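Local coordinates for protein acetylene hydratase Ahy (Pelobacter acetylenicus, PDB 2E7Z) that catalyses the hydration of acetylene to acetaldehyde, using a tungsten bis(molybdopterin guanine dinucleotide) cofactor and a [4Fe-4S] cluster, at residues K90-I94 against Q433-V437; A397-E401 against K428-Q433. One frame throughout, in Å; residues are numbered along the deposited sequence. Where two conformers were deposited one is given.

Interaction 1 of 2, residues K90-I94 against Q433-V437; sequences KLKKI and QDLVV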
# COMPACT_ATOMS: atom_id res chain seq x y z
N LYS A 90 20.46 19.86 13.43
CA LYS A 90 19.30 20.60 12.96
C LYS A 90 17.99 20.06 13.54
O LYS A 90 17.11 20.83 13.92
CB LYS A 90 19.24 20.61 11.43
CG LYS A 90 18.10 21.46 10.89
CD LYS A 90 18.44 22.17 9.57
CE LYS A 90 17.74 23.53 9.52
NZ LYS A 90 17.82 24.18 8.19
N LEU A 91 17.86 18.74 13.63
CA LEU A 91 16.67 18.15 14.23
C LEU A 91 16.52 18.55 15.71
O LEU A 91 15.42 18.82 16.17
CB LEU A 91 16.74 16.64 14.11
CG LEU A 91 15.53 15.86 14.62
CD1 LEU A 91 14.30 16.27 13.83
CD2 LEU A 91 15.82 14.37 14.48
N LYS A 92 17.63 18.57 16.45
CA LYS A 92 17.57 19.02 17.84
C LYS A 92 17.02 20.44 17.95
O LYS A 92 16.19 20.72 18.82
CB LYS A 92 18.95 18.96 18.50
CG LYS A 92 19.38 17.56 18.86
CD LYS A 92 20.86 17.54 19.25
CE LYS A 92 21.31 16.13 19.56
NZ LYS A 92 22.77 16.10 19.91
N LYS A 93 17.48 21.33 17.08
CA LYS A 93 16.99 22.71 17.08
C LYS A 93 15.50 22.79 16.74
O LYS A 93 14.74 23.54 17.38
CB LYS A 93 17.80 23.59 16.11
CG LYS A 93 19.23 23.85 16.58
CD LYS A 93 20.05 24.53 15.48
CE LYS A 93 19.67 26.01 15.29
NZ LYS A 93 19.82 26.80 16.56
N ILE A 94 15.09 22.00 15.75
CA ILE A 94 13.70 21.97 15.34
C ILE A 94 12.81 21.46 16.48
O ILE A 94 11.75 22.05 16.81
CB ILE A 94 13.54 21.15 14.04
CG1 ILE A 94 14.18 21.92 12.88
CG2 ILE A 94 12.06 20.87 13.77
CD1 ILE A 94 14.39 21.06 11.64
N GLN A 433 9.44 23.22 5.08
CA GLN A 433 10.27 22.48 6.04
C GLN A 433 11.58 23.17 6.34
O GLN A 433 12.13 23.84 5.48
CB GLN A 433 10.56 21.05 5.53
CG GLN A 433 9.31 20.19 5.35
CD GLN A 433 8.48 20.19 6.63
OE1 GLN A 433 8.82 19.50 7.58
NE2 GLN A 433 7.41 20.99 6.66
N ASP A 434 12.05 23.00 7.58
CA ASP A 434 13.39 23.44 7.96
C ASP A 434 14.43 22.34 7.72
O ASP A 434 15.60 22.64 7.50
CB ASP A 434 13.40 23.85 9.43
CG ASP A 434 12.63 25.11 9.69
OD1 ASP A 434 12.54 25.96 8.79
OD2 ASP A 434 12.13 25.24 10.82
N LEU A 435 14.01 21.08 7.69
CA LEU A 435 14.90 19.95 7.44
C LEU A 435 14.17 18.87 6.69
O LEU A 435 13.13 18.41 7.15
CB LEU A 435 15.43 19.36 8.76
CG LEU A 435 16.28 18.09 8.67
CD1 LEU A 435 17.61 18.33 7.94
CD2 LEU A 435 16.59 17.56 10.05
N VAL A 436 14.72 18.45 5.55
CA VAL A 436 14.19 17.31 4.79
C VAL A 436 15.33 16.36 4.53
O VAL A 436 16.41 16.77 4.04
CB VAL A 436 13.54 17.75 3.47
CG1 VAL A 436 13.10 16.57 2.59
CG2 VAL A 436 12.40 18.71 3.75
N VAL A 437 15.15 15.09 4.88
CA VAL A 437 16.14 14.05 4.61
C VAL A 437 15.48 12.99 3.75
O VAL A 437 14.37 12.53 4.07
CB VAL A 437 16.62 13.42 5.93
CG1 VAL A 437 17.56 12.22 5.66
CG2 VAL A 437 17.26 14.46 6.87

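Interaction 2 of 2, residues A397-E401 against K428-Q433; sequences AMATE and KGLMNQ. With NA (sodium ion), chain B.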
# COMPACT_ATOMS: atom_id res chain seq x y z
N ALA A 397 -0.29 20.32 7.84
CA ALA A 397 0.44 20.91 8.97
C ALA A 397 1.78 21.41 8.49
O ALA A 397 2.24 22.48 8.87
CB ALA A 397 0.61 19.89 10.08
N MET A 398 2.41 20.62 7.62
CA MET A 398 3.66 21.06 6.99
C MET A 398 3.51 22.39 6.26
O MET A 398 4.33 23.31 6.43
CB MET A 398 4.20 19.99 6.04
CG MET A 398 4.68 18.76 6.79
SD MET A 398 4.86 17.31 5.70
CE MET A 398 6.29 17.83 4.69
N ALA A 399 2.43 22.52 5.50
CA ALA A 399 2.19 23.68 4.64
C ALA A 399 1.70 24.91 5.39
O ALA A 399 2.10 26.03 5.10
CB ALA A 399 1.17 23.31 3.54
N THR A 400 0.80 24.71 6.35
CA THR A 400 0.08 25.84 6.99
C THR A 400 0.48 26.09 8.44
O THR A 400 0.09 27.10 9.00
CB THR A 400 -1.46 25.64 6.99
OG1 THR A 400 -1.79 24.54 7.84
CG2 THR A 400 -1.97 25.43 5.55
N GLU A 401 1.19 25.14 9.04
CA GLU A 401 1.55 25.19 10.46
C GLU A 401 0.34 24.94 11.37
O GLU A 401 0.42 25.17 12.59
CB GLU A 401 2.30 26.49 10.86
CG GLU A 401 3.45 26.76 9.89
CD GLU A 401 4.58 27.59 10.47
OE1 GLU A 401 4.62 27.74 11.70
OE2 GLU A 401 5.42 28.06 9.67
N LYS A 428 3.99 22.25 -1.31
CA LYS A 428 3.95 23.39 -0.41
C LYS A 428 4.45 22.97 0.99
O LYS A 428 5.22 23.69 1.64
CB LYS A 428 2.52 23.97 -0.31
CG LYS A 428 2.46 25.15 0.65
CD LYS A 428 1.10 25.77 0.73
CE LYS A 428 1.16 26.82 1.82
NZ LYS A 428 -0.06 27.67 1.86
N GLY A 429 4.01 21.80 1.44
CA GLY A 429 4.43 21.27 2.74
C GLY A 429 5.94 21.10 2.81
O GLY A 429 6.60 21.56 3.72
N LEU A 430 6.51 20.45 1.79
CA LEU A 430 7.96 20.25 1.72
C LEU A 430 8.71 21.60 1.66
O LEU A 430 9.73 21.77 2.35
CB LEU A 430 8.32 19.36 0.51
CG LEU A 430 7.88 17.90 0.74
CD1 LEU A 430 7.97 17.15 -0.62
CD2 LEU A 430 8.76 17.22 1.78
N MET A 431 8.20 22.55 0.90
CA MET A 431 8.85 23.87 0.79
C MET A 431 8.80 24.66 2.11
O MET A 431 9.56 25.61 2.27
CB MET A 431 8.25 24.69 -0.36
CG MET A 431 8.60 24.14 -1.74
SD MET A 431 10.38 24.20 -2.04
CE MET A 431 10.70 25.98 -2.00
N ASN A 432 7.95 24.27 3.06
CA ASN A 432 7.89 24.96 4.35
C ASN A 432 8.69 24.26 5.45
O ASN A 432 8.64 24.67 6.59
CB ASN A 432 6.43 25.12 4.77
CG ASN A 432 6.23 26.19 5.83
OD1 ASN A 432 5.38 26.03 6.72
ND2 ASN A 432 6.93 27.27 5.73
N GLN A 433 9.44 23.22 5.08
CA GLN A 433 10.27 22.48 6.04
C GLN A 433 11.58 23.17 6.34
O GLN A 433 12.13 23.84 5.48
CB GLN A 433 10.56 21.05 5.53
CG GLN A 433 9.31 20.19 5.35
CD GLN A 433 8.48 20.19 6.63
OE1 GLN A 433 8.82 19.50 7.58
NE2 GLN A 433 7.41 20.99 6.66
NA NA B . 5.79 29.92 8.86
O HOH W 1 7.29 29.00 7.60
O HOH W 2 4.33 29.57 7.43
O HOH W 3 6.24 31.79 7.99

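Interaction 1 of 2, residues K90-I94 against Q433-V437
Helix segment 90-94 passes the start of strand 435-437 with the two axes 10.0 Å apart and their directions 136° from parallel, and the nearest CA pair is Lys90 and Leu435. Leu435 sits at the centre of the contact. Its CB lies 3.5 Å from Ile94 CD1, and the two side chains cross at about a right angle. Lys90 comes from the preceding helical turn, and its CG lies 4.0 Å from Leu435 CB. These two chains slide past each other in opposite directions. The first torsion of Leu435 (chi1 175°) sets CG opposite the backbone N, which turns CD2 toward Leu91; CD2 stops 4.2 Å from Leu91 CB. Helix 80-98 here covers one face of a mixed sheet, in the layered alpha/beta manner of the molybdopterin oxidoreductase family. Leu91 and Ile94 also rest on Ala408 of the neighbouring parallel strand, while Tyr452 touches Leu435 from strand 452-455, which borders it on the other side. At the exposed border the chemistry changes. In the conformer described here, Lys90 NZ donates to the backbone carbonyl Asp434 O at 2.8 Å, meeting it 22° off the carbonyl plane. The aliphatic part of the lysine is bent, so that CD and CE also run close to that oxygen. A second conformer of Lys90 was modelled, so the bond is probably not permanent. The carboxylate of Asp434 makes no salt bridge with this lysine, as NZ and OD1 are 5.6 Å apart. Instead Asp434 offers its CB to Ile94 CD1 at 3.7 Å.

Interaction 2 of 2, residues A397-E401 against K428-Q433
Apolar packing brings Met398 and Ala399 against the end of helix 423-431. Met398 CB lies 3.5 Å from Gly429 CA, where a beta carbon on the glycine would be crowded. Met398 bends at its last torsion (chi3 69°), which sets CE over one face of the Gln433 amide, 3.8 Å from its CD, and within 3.9 Å of Leu430 CD2. Lys428 is extended and lays its methylenes along Ala399 CB, with CG 3.7 Å from it.

Hydrogen bonds fix the turn after the helix. Gln433 NE2 donates to Gly429 O at 3.1 Å from above the carbonyl plane, and Asn432 N reaches this oxygen from the opposite face. NE2 also binds Val406 O. A leucine in place of Gln433 would probably leave Val406 O without this donor and Gly429 O with one fewer.

The ionic part is a metal site. Glu401 OE2 binds the sodium ion at 2.1 Å, beside three waters and one further ligand. Lys407 NZ hydrogen-bonds OE2 as well. One of these waters, 2.6 Å from Asn432 ND2, links that residue to the sodium. Asn432 OD1 lies 2.9 Å from Met398 O; both are acceptors, so the amide may be flipped, and the water link shares that doubt.

Helix 391-400 ends at Thr400, and Glu401 turns the chain away with positive phi. Both helix ends lie beside strand 408-412, where Phe409 touches Met398, Leu430 and Gln433.

Both contacts lie at the same mixed sheet, apparently on opposite faces. Interaction 1 uses the side of Ala408 and helix 80-98; interaction 2 uses the side of Phe409, the next residue in that strand. Gln433 is common to their segments and stands where helix 423-431 passes into strand 435-440, within a beta-alpha-beta unit begun by strand 408-412. Each contact has a buried apolar part and a polar border. In interaction 1 a helix meets a strand, and its one crossing hydrogen bond is at the surface. Interaction 2 joins two helix ends, buries more area and adds a sodium site. Lys407 touches Asp434 and also bonds Glu401.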